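Local coordinates for protein ribokinase (Giardia lamblia, PDB 6WHJ) that probably phosphorylates D-ribose at O-5 with magnesium-bound ATP, giving ribose 5-phosphate for nucleotide synthesis or the pentose phosphate pathway, at residues T6-I11 and R283-A288; S168-F173 and A297-D302; K24-G29 and E110-I115; S39-K44 and L78-E83. All blocks are in the same frame, centred on the assembly; numbering follows the deposited sequence.

How the contacts relate
Contacts 1 and 2 belong to the core: each joins a strand of the large mixed sheet to the helical layer near 272-287 and 301-318. Their centres are 11 Å apart and they touch directly, L298 CD2 lying 3.4 Å from L284 O and 3.8 Å from A288 CB. Contact 3 sits in the small four-stranded lid sheet, its centre about 37 Å from that of contact 1. Contact 4 starts on that same lid sheet and reaches back to a core helix; its centre is about 24 Å from contact 3 and 21 Å from contact 1. It alone of the four contains predicted substrate-binding residues, G43 and K44, and it borders the bound 1,2-ethanediol.

Contact 1: residues T6-I11 and R283-A288; sequences TAKIVI and RLMELA
M285 sends CG away from its own backbone N (chi1 -178°) and then bends at chi2 and chi3, which folds the thioether over K8, just ahead of the strand, and I9, its first residue, instead of letting it run straight on. K8 answers with its CB, which lies 3.6 Å from M285 CG and 3.7 Å from M285 SD, the two chains crossing at about a right angle. The rest of the lysine turns off toward a different partner, since K8 NZ donates to the carbonyl O of K137. One residue on, I9 uses the long arm of its side chain: CD1 is 4.0 Å from M285 CE, while I9 CG1 approaches M285 CB at 4.1 Å. The methionine therefore spans two consecutive residues, sulfur side to K8 and terminal methyl to I9. All of this packing is apolar, with no hydrogen bond between the segments. In fold terms it is a strand-helix contact of the PfkB core: strand 9-12 lies between strands 62-69 and 140-143, and the C-terminal part of helix 272-287 packs on the strand's first residue, whereas the predicted proton acceptor D274 lies at the other end of that helix. Beyond M285, R283 NH1 and E286 OE1 form a salt bridge of 3.1 Å within the helix, with the oxygen 27° out of the guanidinium plane. Both residues have a further ionic partner, R283 in E306 and E286 in R331.

Contact 2: residues S168-F173 and A297-D302; sequences SLRFVF and ALNDID
R170, whose guanidinium reaches N299 through NH2, has its NH1 engaged twice by backbone carbonyls: it donates to L169 O at 3.1 Å with an N-H...O angle of 151°, and to S167 O. The L169 oxygen lies close to the guanidinium plane, although the donor stands well above the plane of that carbonyl. With one end tied to its own chain, the arginine turns NH2 to the opposite segment, where it makes a weak bond to N299 OD1 (3.4 Å, 142°). The guanidinium and amide planes are only 10° apart. The aliphatic stem does the remaining work, R170 CG meeting L298 CD1 at 3.8 Å; a bend at chi2 takes the charged group off past the leucine. The setting is the large mixed sheet of the ribokinase fold, in which strand 170-173 runs between strands 140-143 and 193-194 and its first residue packs against the connection between helices 272-287 and 301-318. That connection makes a short 3-10 turn at 297-299, closed by D300 N to A297 O at 3.1 Å. D300 then acts as N-cap of helix 301-318, its OD1 accepting from D302 N at 2.9 Å.

Contact 3: residues K24-G29 and E110-I115; sequences KDFPIG and ENMIVI
The aromatic interactions centre on F26 and M112. M112 lies over one face of the F26 ring: SD is 4.0 Å from the ring centroid and 25° off the ring normal, a Met-aromatic contact, and CG makes a CH-pi contact with the same ring at 3.8 Å from the centroid, 15° off the normal. The methionine runs extended beyond CG (chi2 176°), so CG and the sulfur follow one another across the phenyl face, with SD 3.6 Å from F26 CD1. These residues belong to the lid, the small beta sheet characteristic of ribokinases: F26 comes from the loop between strands 16-22 and 32-42, M112 from strand 111-116 at an edge of that sheet. The edge is not the end of the sheet in the dimer, because I113, V114 and I115 pair in parallel with a strand of the second subunit. Contacts with polar and backbone groups concern the far end of the ring. F26 CZ lies 3.4 Å from E110 O, and F26 CE2 is 3.8 Å from E110 OE1. E110 CG lies in plane at the ring edge, while its carboxylate is tilted well away from the ring plane.

Contact 4: residues S39-K44 and L78-E83; sequences SSHGGK and LAHYRE. With EDO (1,2-ethanediol), chain F.
H41 and H80 mark the closest approach of the two backbones, yet their CA atoms are still 9.4 Å apart, so side chains alone bridge the gap. H41 is near the end of lid strand 32-42, which leads through G42 and G43 into helix 44-55; this glycine-rich turn, GGKGSN, is a signature of the PfkB carbohydrate kinases. G43 is the N-cap residue and has a positive phi (88°); at these backbone angles a CB would be jammed against the carbonyl O of G42. Helix 72-84 of the core carries H80. The two imidazoles form an offset stack, with centroids 4.5 Å apart and planes inclined at 23°. H41 CD2 lies over one face of the H80 ring, displaced toward its rim and 3.5 Å from H80 CD2, and H41 NE2 is 3.7 Å from H80 CG. H80 reaches the strand because its ring leads off opposite the backbone N (chi1 -176°). H41 ND1, the ring nitrogen that takes no part in the stack's closest contacts, is hydrogen-bonded to Y15 OH, which, with the stack, limits the rotation of the imidazole. R17, a predicted substrate-binding residue, also packs against H41. The neighbouring pocket holds a 1,2-ethanediol, probably from the crystallisation liquor, bonded to N16, D18 and E146, consistent with their predicted role in holding the sugar. G43 N adds a weak hydrogen bond to O2 of the diol, at 3.5 Å.

Contact 1: residues T6-I11 and R283-A288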
loop_
_atom_site.group_PDB
_atom_site.type_symbol
_atom_site.label_atom_id
_atom_site.label_comp_id
_atom_site.label_asym_id
_atom_site.label_seq_id
_atom_site.Cartn_x
_atom_site.Cartn_y
_atom_site.Cartn_z
ATOM N N THR B 6 -27.742 1.874 27.147
ATOM C CA THR B 6 -28.487 2.149 25.927
ATOM C C THR B 6 -27.612 2.969 24.994
ATOM O O THR B 6 -26.997 3.951 25.414
ATOM C CB THR B 6 -29.773 2.918 26.253
ATOM O OG1 THR B 6 -30.492 2.239 27.288
ATOM C CG2 THR B 6 -30.666 3.061 25.021
ATOM N N ALA B 7 -27.561 2.579 23.726
ATOM C CA ALA B 7 -26.673 3.247 22.788
ATOM C C ALA B 7 -27.297 4.576 22.398
ATOM O O ALA B 7 -28.480 4.632 22.050
ATOM C CB ALA B 7 -26.418 2.380 21.557
ATOM N N LYS B 8 -26.509 5.652 22.484
ATOM C CA LYS B 8 -26.984 6.973 22.102
ATOM C C LYS B 8 -26.328 7.509 20.839
ATOM O O LYS B 8 -26.919 8.364 20.176
ATOM C CB LYS B 8 -26.747 7.979 23.241
ATOM C CG LYS B 8 -27.299 7.587 24.611
ATOM C CD LYS B 8 -28.649 8.230 24.892
ATOM C CE LYS B 8 -29.792 7.464 24.237
ATOM N NZ LYS B 8 -31.020 8.308 24.104
ATOM N N ILE B 9 -25.157 6.997 20.468
ATOM C CA ILE B 9 -24.476 7.352 19.228
ATOM C C ILE B 9 -24.288 6.070 18.434
ATOM O O ILE B 9 -23.658 5.123 18.919
ATOM C CB ILE B 9 -23.120 8.040 19.479
ATOM C CG1 ILE B 9 -23.291 9.307 20.328
ATOM C CG2 ILE B 9 -22.428 8.381 18.147
ATOM C CD1 ILE B 9 -21.986 9.835 20.908
ATOM N N VAL B 10 -24.846 6.034 17.227
ATOM C CA VAL B 10 -24.734 4.893 16.327
ATOM C C VAL B 10 -23.915 5.355 15.123
ATOM O O VAL B 10 -24.281 6.330 14.453
ATOM C CB VAL B 10 -26.121 4.364 15.906
ATOM C CG1 VAL B 10 -25.999 3.182 14.959
ATOM C CG2 VAL B 10 -26.952 3.989 17.115
ATOM N N ILE B 11 -22.804 4.681 14.852
ATOM C CA ILE B 11 -21.938 5.025 13.727
ATOM C C ILE B 11 -22.008 3.883 12.719
ATOM O O ILE B 11 -21.607 2.752 13.019
ATOM C CB ILE B 11 -20.484 5.291 14.159
ATOM C CG1 ILE B 11 -20.408 6.351 15.255
ATOM C CG2 ILE B 11 -19.638 5.701 12.971
ATOM C CD1 ILE B 11 -20.326 5.769 16.644
ATOM N N ARG B 283 -20.231 15.326 22.736
ATOM C CA ARG B 283 -20.729 16.523 23.413
ATOM C C ARG B 283 -22.114 16.919 22.926
ATOM O O ARG B 283 -22.924 17.417 23.714
ATOM C CB ARG B 283 -19.767 17.688 23.210
ATOM C CG ARG B 283 -19.957 18.827 24.193
ATOM C CD ARG B 283 -19.783 18.360 25.620
ATOM N NE ARG B 283 -20.137 19.417 26.560
ATOM C CZ ARG B 283 -21.013 19.289 27.552
ATOM N NH1 ARG B 283 -21.624 18.129 27.766
ATOM N NH2 ARG B 283 -21.255 20.324 28.344
ATOM N N LEU B 284 -22.403 16.715 21.641
ATOM C CA LEU B 284 -23.735 16.998 21.126
ATOM C C LEU B 284 -24.765 16.125 21.819
ATOM O O LEU B 284 -25.801 16.613 22.287
ATOM C CB LEU B 284 -23.759 16.782 19.619
ATOM C CG LEU B 284 -24.893 17.388 18.806
ATOM C CD1 LEU B 284 -25.025 18.857 19.136
ATOM C CD2 LEU B 284 -24.587 17.207 17.328
ATOM N N MET B 285 -24.472 14.829 21.926
ATOM C CA MET B 285 -25.379 13.900 22.587
ATOM C C MET B 285 -25.556 14.246 24.060
ATOM O O MET B 285 -26.651 14.083 24.609
ATOM C CB MET B 285 -24.857 12.467 22.428
ATOM C CG MET B 285 -25.738 11.391 23.045
ATOM S SD MET B 285 -25.285 11.050 24.767
ATOM C CE MET B 285 -23.579 10.562 24.551
ATOM N N GLU B 286 -24.502 14.743 24.711
ATOM C CA GLU B 286 -24.606 15.068 26.130
ATOM C C GLU B 286 -25.435 16.324 26.351
ATOM O O GLU B 286 -26.233 16.388 27.290
ATOM C CB GLU B 286 -23.216 15.232 26.739
ATOM C CG GLU B 286 -22.495 13.923 26.967
ATOM C CD GLU B 286 -21.040 14.108 27.366
ATOM O OE1 GLU B 286 -20.585 15.273 27.454
ATOM O OE2 GLU B 286 -20.361 13.083 27.617
ATOM N N LEU B 287 -25.272 17.328 25.484
ATOM C CA LEU B 287 -26.042 18.558 25.635
ATOM C C LEU B 287 -27.532 18.323 25.418
ATOM O O LEU B 287 -28.359 19.070 25.955
ATOM C CB LEU B 287 -25.518 19.622 24.668
ATOM C CG LEU B 287 -24.106 20.141 24.958
ATOM C CD1 LEU B 287 -23.600 21.005 23.818
ATOM C CD2 LEU B 287 -24.033 20.890 26.290
ATOM N N ALA B 288 -27.891 17.296 24.643
ATOM C CA ALA B 288 -29.285 16.935 24.436
ATOM C C ALA B 288 -29.920 16.301 25.663
ATOM O O ALA B 288 -31.150 16.219 25.724
ATOM C CB ALA B 288 -29.407 15.993 23.240
#

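Contact 2: residues S168-F173 and A297-D302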
loop_
_atom_site.group_PDB
_atom_site.type_symbol
_atom_site.label_atom_id
_atom_site.label_comp_id
_atom_site.label_asym_id
_atom_site.label_seq_id
_atom_site.Cartn_x
_atom_site.Cartn_y
_atom_site.Cartn_z
ATOM N N SER B 168 -36.187 12.691 18.400
ATOM C CA SER B 168 -34.956 13.166 19.003
ATOM C C SER B 168 -33.715 12.737 18.228
ATOM O O SER B 168 -32.619 13.241 18.506
ATOM C CB SER B 168 -34.872 12.692 20.453
ATOM O OG SER B 168 -35.036 11.292 20.534
ATOM N N LEU B 169 -33.868 11.862 17.237
ATOM C CA LEU B 169 -32.735 11.357 16.476
ATOM C C LEU B 169 -32.266 12.409 15.475
ATOM O O LEU B 169 -33.082 13.008 14.764
ATOM C CB LEU B 169 -33.122 10.076 15.743
ATOM C CG LEU B 169 -32.050 9.512 14.818
ATOM C CD1 LEU B 169 -30.843 9.094 15.614
ATOM C CD2 LEU B 169 -32.597 8.362 14.037
ATOM N N ARG B 170 -30.958 12.662 15.450
ATOM C CA ARG B 170 -30.338 13.565 14.492
ATOM C C ARG B 170 -29.319 12.792 13.664
ATOM O O ARG B 170 -28.578 11.960 14.199
ATOM C CB ARG B 170 -29.652 14.739 15.195
ATOM C CG ARG B 170 -30.615 15.673 15.867
ATOM C CD ARG B 170 -31.511 16.428 14.926
ATOM N NE ARG B 170 -32.383 17.308 15.702
ATOM C CZ ARG B 170 -33.576 16.956 16.179
ATOM N NH1 ARG B 170 -34.066 15.745 15.933
ATOM N NH2 ARG B 170 -34.285 17.821 16.895
ATOM N N PHE B 171 -29.297 13.051 12.361
ATOM C CA PHE B 171 -28.357 12.424 11.432
ATOM C C PHE B 171 -27.193 13.388 11.182
ATOM O O PHE B 171 -27.383 14.474 10.620
ATOM C CB PHE B 171 -29.082 12.062 10.138
ATOM C CG PHE B 171 -28.217 11.420 9.078
ATOM C CD1 PHE B 171 -27.014 10.808 9.392
ATOM C CD2 PHE B 171 -28.651 11.393 7.754
ATOM C CE1 PHE B 171 -26.244 10.210 8.404
ATOM C CE2 PHE B 171 -27.893 10.797 6.768
ATOM C CZ PHE B 171 -26.684 10.205 7.094
ATOM N N VAL B 172 -25.994 12.989 11.613
ATOM C CA VAL B 172 -24.757 13.714 11.349
ATOM C C VAL B 172 -24.033 13.007 10.209
ATOM O O VAL B 172 -23.656 11.835 10.339
ATOM C CB VAL B 172 -23.861 13.785 12.596
ATOM C CG1 VAL B 172 -22.577 14.600 12.290
ATOM C CG2 VAL B 172 -24.638 14.353 13.788
ATOM N N PHE B 173 -23.840 13.719 9.096
ATOM C CA PHE B 173 -23.187 13.186 7.909
ATOM C C PHE B 173 -21.858 13.898 7.684
ATOM O O PHE B 173 -21.827 15.109 7.444
ATOM C CB PHE B 173 -24.101 13.319 6.689
ATOM C CG PHE B 173 -23.497 12.802 5.402
ATOM C CD1 PHE B 173 -22.836 11.586 5.360
ATOM C CD2 PHE B 173 -23.640 13.516 4.222
ATOM C CE1 PHE B 173 -22.287 11.109 4.172
ATOM C CE2 PHE B 173 -23.103 13.046 3.038
ATOM C CZ PHE B 173 -22.424 11.832 3.014
ATOM N N ALA B 297 -32.813 21.140 21.909
ATOM C CA ALA B 297 -31.609 21.933 22.119
ATOM C C ALA B 297 -30.644 21.759 20.960
ATOM O O ALA B 297 -29.821 22.643 20.698
ATOM C CB ALA B 297 -30.930 21.543 23.428
ATOM N N LEU B 298 -30.710 20.620 20.269
ATOM C CA LEU B 298 -29.856 20.419 19.107
ATOM C C LEU B 298 -30.289 21.265 17.916
ATOM O O LEU B 298 -29.663 21.170 16.854
ATOM C CB LEU B 298 -29.825 18.942 18.717
ATOM C CG LEU B 298 -29.421 17.985 19.846
ATOM C CD1 LEU B 298 -29.313 16.554 19.346
ATOM C CD2 LEU B 298 -28.154 18.417 20.547
ATOM N N ASN B 299 -31.343 22.066 18.059
ATOM C CA ASN B 299 -31.770 23.009 17.035
ATOM C C ASN B 299 -31.235 24.420 17.273
ATOM O O ASN B 299 -31.516 25.314 16.473
ATOM C CB ASN B 299 -33.297 23.060 16.968
ATOM C CG ASN B 299 -33.916 21.741 16.541
ATOM O OD1 ASN B 299 -33.263 20.888 15.930
ATOM N ND2 ASN B 299 -35.191 21.562 16.878
ATOM N N ASP B 300 -30.499 24.637 18.367
ATOM C CA ASP B 300 -29.938 25.928 18.751
ATOM C C ASP B 300 -28.487 26.020 18.288
ATOM O O ASP B 300 -27.693 25.110 18.543
ATOM C CB ASP B 300 -30.028 26.112 20.270
ATOM C CG ASP B 300 -29.450 27.451 20.757
ATOM O OD1 ASP B 300 -28.929 28.243 19.941
ATOM O OD2 ASP B 300 -29.497 27.704 21.985
ATOM N N ILE B 301 -28.144 27.123 17.610
ATOM C CA ILE B 301 -26.802 27.227 17.039
ATOM C C ILE B 301 -25.757 27.372 18.135
ATOM O O ILE B 301 -24.608 26.959 17.958
ATOM C CB ILE B 301 -26.708 28.379 16.026
ATOM C CG1 ILE B 301 -25.443 28.218 15.181
ATOM C CG2 ILE B 301 -26.666 29.713 16.740
ATOM C CD1 ILE B 301 -25.248 29.296 14.152
ATOM N N ASP B 302 -26.123 27.926 19.291
ATOM C CA ASP B 302 -25.137 28.027 20.360
ATOM C C ASP B 302 -24.855 26.668 21.000
ATOM O O ASP B 302 -23.716 26.409 21.416
ATOM C CB ASP B 302 -25.587 29.052 21.400
ATOM C CG ASP B 302 -25.511 30.467 20.872
ATOM O OD1 ASP B 302 -26.530 31.197 20.931
ATOM O OD2 ASP B 302 -24.430 30.840 20.361
#

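Contact 3: residues K24-G29 and E110-I115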
loop_
_atom_site.group_PDB
_atom_site.type_symbol
_atom_site.label_atom_id
_atom_site.label_comp_id
_atom_site.label_asym_id
_atom_site.label_seq_id
_atom_site.Cartn_x
_atom_site.Cartn_y
_atom_site.Cartn_z
ATOM N N LYS B 24 10.494 9.198 2.041
ATOM C CA LYS B 24 10.965 10.574 1.961
ATOM C C LYS B 24 10.032 11.401 1.094
ATOM O O LYS B 24 9.555 12.463 1.505
ATOM C CB LYS B 24 12.382 10.620 1.393
ATOM C CG LYS B 24 13.497 10.383 2.392
ATOM C CD LYS B 24 14.849 10.590 1.716
ATOM C CE LYS B 24 16.004 10.069 2.562
ATOM N NZ LYS B 24 17.316 10.171 1.841
ATOM N N ASP B 25 9.782 10.933 -0.122
ATOM C CA ASP B 25 8.852 11.552 -1.051
ATOM C C ASP B 25 8.055 10.460 -1.741
ATOM O O ASP B 25 8.474 9.302 -1.800
ATOM C CB ASP B 25 9.574 12.428 -2.067
ATOM C CG ASP B 25 10.125 13.685 -1.440
ATOM O OD1 ASP B 25 9.299 14.554 -1.065
ATOM O OD2 ASP B 25 11.367 13.785 -1.288
ATOM N N PHE B 26 6.883 10.835 -2.235
ATOM C CA PHE B 26 6.085 9.886 -2.988
ATOM C C PHE B 26 6.906 9.377 -4.166
ATOM O O PHE B 26 7.632 10.152 -4.801
ATOM C CB PHE B 26 4.801 10.527 -3.505
ATOM C CG PHE B 26 3.872 10.986 -2.431
ATOM C CD1 PHE B 26 3.488 10.129 -1.414
ATOM C CD2 PHE B 26 3.367 12.275 -2.449
ATOM C CE1 PHE B 26 2.615 10.555 -0.420
ATOM C CE2 PHE B 26 2.497 12.708 -1.462
ATOM C CZ PHE B 26 2.121 11.844 -0.446
ATOM N N PRO B 27 6.847 8.088 -4.467
ATOM C CA PRO B 27 7.493 7.601 -5.684
ATOM C C PRO B 27 6.771 8.163 -6.895
ATOM O O PRO B 27 5.579 8.468 -6.845
ATOM C CB PRO B 27 7.324 6.082 -5.588
ATOM C CG PRO B 27 6.070 5.923 -4.776
ATOM C CD PRO B 27 6.091 7.031 -3.774
ATOM N N ILE B 28 7.503 8.336 -7.980
ATOM C CA ILE B 28 6.861 8.693 -9.233
ATOM C C ILE B 28 6.568 7.412 -10.005
ATOM O O ILE B 28 7.120 6.341 -9.722
ATOM C CB ILE B 28 7.710 9.687 -10.059
ATOM C CG1 ILE B 28 8.988 9.032 -10.562
ATOM C CG2 ILE B 28 8.079 10.906 -9.221
ATOM C CD1 ILE B 28 9.860 9.979 -11.342
ATOM N N GLY B 29 5.699 7.523 -11.012
ATOM C CA GLY B 29 5.307 6.374 -11.808
ATOM C C GLY B 29 6.475 5.633 -12.424
ATOM O O GLY B 29 7.292 6.228 -13.132
ATOM N N GLU B 110 2.140 14.758 3.717
ATOM C CA GLU B 110 1.117 14.490 2.722
ATOM C C GLU B 110 0.879 12.986 2.597
ATOM O O GLU B 110 1.753 12.166 2.890
ATOM C CB GLU B 110 1.536 15.087 1.376
ATOM C CG GLU B 110 0.365 15.459 0.478
ATOM C CD GLU B 110 0.741 16.369 -0.690
ATOM O OE1 GLU B 110 1.931 16.411 -1.107
ATOM O OE2 GLU B 110 -0.179 17.052 -1.196
ATOM N N ASN B 111 -0.328 12.626 2.172
ATOM C CA ASN B 111 -0.748 11.242 2.049
ATOM C C ASN B 111 -1.086 10.899 0.607
ATOM O O ASN B 111 -1.415 11.766 -0.205
ATOM C CB ASN B 111 -2.003 10.954 2.898
ATOM C CG ASN B 111 -1.726 10.949 4.386
ATOM O OD1 ASN B 111 -0.574 10.998 4.823
ATOM N ND2 ASN B 111 -2.791 10.891 5.177
ATOM N N MET B 112 -1.004 9.607 0.310
ATOM C CA MET B 112 -1.681 9.003 -0.824
ATOM C C MET B 112 -2.421 7.818 -0.233
ATOM O O MET B 112 -1.814 7.007 0.470
ATOM C CB MET B 112 -0.725 8.531 -1.923
ATOM C CG MET B 112 -0.075 9.629 -2.729
ATOM S SD MET B 112 1.113 8.965 -3.903
ATOM C CE MET B 112 1.040 10.175 -5.217
ATOM N N ILE B 113 -3.727 7.736 -0.466
ATOM C CA ILE B 113 -4.546 6.682 0.118
ATOM C C ILE B 113 -5.312 5.990 -0.993
ATOM O O ILE B 113 -6.012 6.645 -1.775
ATOM C CB ILE B 113 -5.521 7.223 1.179
ATOM C CG1 ILE B 113 -4.759 7.993 2.254
ATOM C CG2 ILE B 113 -6.281 6.082 1.818
ATOM C CD1 ILE B 113 -5.637 8.539 3.339
ATOM N N VAL B 114 -5.186 4.668 -1.054
ATOM C CA VAL B 114 -6.002 3.825 -1.916
ATOM C C VAL B 114 -6.752 2.855 -1.016
ATOM O O VAL B 114 -6.132 2.077 -0.279
ATOM C CB VAL B 114 -5.169 3.060 -2.954
ATOM C CG1 VAL B 114 -6.097 2.212 -3.813
ATOM C CG2 VAL B 114 -4.373 4.004 -3.808
ATOM N N ILE B 115 -8.077 2.904 -1.073
ATOM C CA ILE B 115 -8.932 2.044 -0.265
ATOM C C ILE B 115 -9.406 0.871 -1.112
ATOM O O ILE B 115 -9.890 1.056 -2.237
ATOM C CB ILE B 115 -10.130 2.829 0.294
ATOM C CG1 ILE B 115 -9.635 4.025 1.113
ATOM C CG2 ILE B 115 -11.008 1.928 1.113
ATOM C CD1 ILE B 115 -10.740 4.862 1.715
#

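Contact 4: residues S39-K44 and L78-E83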
loop_
_atom_site.group_PDB
_atom_site.type_symbol
_atom_site.label_atom_id
_atom_site.label_comp_id
_atom_site.label_asym_id
_atom_site.label_seq_id
_atom_site.Cartn_x
_atom_site.Cartn_y
_atom_site.Cartn_z
ATOM N N SER B 39 1.349 -0.981 10.389
ATOM C CA SER B 39 -0.017 -1.455 10.232
ATOM C C SER B 39 -0.866 -0.989 11.408
ATOM O O SER B 39 -0.443 -1.087 12.565
ATOM C CB SER B 39 -0.028 -2.979 10.143
ATOM O OG SER B 39 -1.344 -3.465 10.212
ATOM N N SER B 40 -2.071 -0.503 11.120
ATOM C CA SER B 40 -2.881 0.087 12.180
ATOM C C SER B 40 -4.360 0.078 11.795
ATOM O O SER B 40 -4.723 -0.067 10.624
ATOM C CB SER B 40 -2.403 1.501 12.515
ATOM O OG SER B 40 -2.930 2.429 11.599
ATOM N N HIS B 41 -5.203 0.237 12.813
ATOM C CA HIS B 41 -6.648 0.306 12.633
ATOM C C HIS B 41 -7.066 1.614 11.971
ATOM O O HIS B 41 -6.586 2.693 12.326
ATOM C CB HIS B 41 -7.339 0.185 13.991
ATOM C CG HIS B 41 -7.162 -1.154 14.632
ATOM N ND1 HIS B 41 -7.419 -2.336 13.967
ATOM C CD2 HIS B 41 -6.712 -1.502 15.861
ATOM C CE1 HIS B 41 -7.160 -3.354 14.770
ATOM N NE2 HIS B 41 -6.724 -2.875 15.922
ATOM N N GLY B 42 -7.961 1.521 11.008
ATOM C CA GLY B 42 -8.471 2.693 10.317
ATOM C C GLY B 42 -9.929 2.517 9.938
ATOM O O GLY B 42 -10.686 1.810 10.610
ATOM N N GLY B 43 -10.321 3.170 8.855
ATOM C CA GLY B 43 -11.709 3.269 8.479
ATOM C C GLY B 43 -12.326 4.480 9.145
ATOM O O GLY B 43 -12.245 4.628 10.365
ATOM N N LYS B 44 -12.936 5.367 8.364
ATOM C CA LYS B 44 -13.521 6.558 8.965
ATOM C C LYS B 44 -14.677 6.191 9.886
ATOM O O LYS B 44 -14.895 6.855 10.907
ATOM C CB LYS B 44 -13.946 7.537 7.875
ATOM C CG LYS B 44 -12.830 8.452 7.477
ATOM C CD LYS B 44 -13.141 9.212 6.205
ATOM C CE LYS B 44 -11.948 10.044 5.797
ATOM N NZ LYS B 44 -11.354 10.636 7.026
ATOM N N LEU B 78 -12.778 -7.071 15.989
ATOM C CA LEU B 78 -13.810 -7.439 16.958
ATOM C C LEU B 78 -13.226 -7.569 18.354
ATOM O O LEU B 78 -13.840 -7.130 19.336
ATOM C CB LEU B 78 -14.483 -8.758 16.588
ATOM C CG LEU B 78 -15.770 -8.725 15.781
ATOM C CD1 LEU B 78 -15.441 -8.420 14.330
ATOM C CD2 LEU B 78 -16.513 -10.033 15.920
ATOM N N ALA B 79 -12.058 -8.209 18.463
ATOM C CA ALA B 79 -11.398 -8.317 19.756
ATOM C C ALA B 79 -10.990 -6.944 20.270
ATOM O O ALA B 79 -11.107 -6.658 21.467
ATOM C CB ALA B 79 -10.190 -9.241 19.650
ATOM N N HIS B 80 -10.540 -6.068 19.365
ATOM C CA HIS B 80 -10.096 -4.737 19.765
ATOM C C HIS B 80 -11.238 -3.948 20.384
ATOM O O HIS B 80 -11.050 -3.252 21.390
ATOM C CB HIS B 80 -9.525 -3.994 18.556
ATOM C CG HIS B 80 -8.961 -2.644 18.878
ATOM N ND1 HIS B 80 -8.030 -2.443 19.876
ATOM C CD2 HIS B 80 -9.191 -1.426 18.329
ATOM C CE1 HIS B 80 -7.715 -1.160 19.929
ATOM N NE2 HIS B 80 -8.406 -0.522 19.002
ATOM N N TYR B 81 -12.437 -4.058 19.804
ATOM C CA TYR B 81 -13.586 -3.353 20.359
ATOM C C TYR B 81 -13.929 -3.874 21.744
ATOM O O TYR B 81 -14.319 -3.093 22.622
ATOM C CB TYR B 81 -14.781 -3.466 19.411
ATOM C CG TYR B 81 -14.862 -2.317 18.435
ATOM C CD1 TYR B 81 -14.010 -2.250 17.347
ATOM C CD2 TYR B 81 -15.789 -1.292 18.606
ATOM C CE1 TYR B 81 -14.071 -1.191 16.452
ATOM C CE2 TYR B 81 -15.857 -0.228 17.712
ATOM C CZ TYR B 81 -14.995 -0.188 16.638
ATOM O OH TYR B 81 -15.044 0.854 15.741
ATOM N N ARG B 82 -13.759 -5.181 21.972
ATOM C CA ARG B 82 -14.015 -5.733 23.299
ATOM C C ARG B 82 -13.098 -5.111 24.345
ATOM O O ARG B 82 -13.562 -4.652 25.394
ATOM C CB ARG B 82 -13.872 -7.259 23.293
ATOM C CG ARG B 82 -15.028 -8.003 22.644
ATOM C CD ARG B 82 -14.940 -9.527 22.847
ATOM N NE ARG B 82 -13.965 -10.171 21.967
ATOM C CZ ARG B 82 -14.264 -10.654 20.760
ATOM N NH1 ARG B 82 -15.508 -10.558 20.296
ATOM N NH2 ARG B 82 -13.326 -11.237 20.016
ATOM N N GLU B 83 -11.796 -5.047 24.062
ATOM C CA GLU B 83 -10.878 -4.449 25.025
ATOM C C GLU B 83 -11.200 -2.977 25.272
ATOM O O GLU B 83 -10.938 -2.465 26.368
ATOM C CB GLU B 83 -9.430 -4.615 24.551
HETATM C C1 EDO F . -9.341 6.496 6.306
HETATM O O1 EDO F . -9.619 6.520 4.898
HETATM C C2 EDO F . -8.378 5.355 6.629
HETATM O O2 EDO F . -8.795 4.190 5.904
#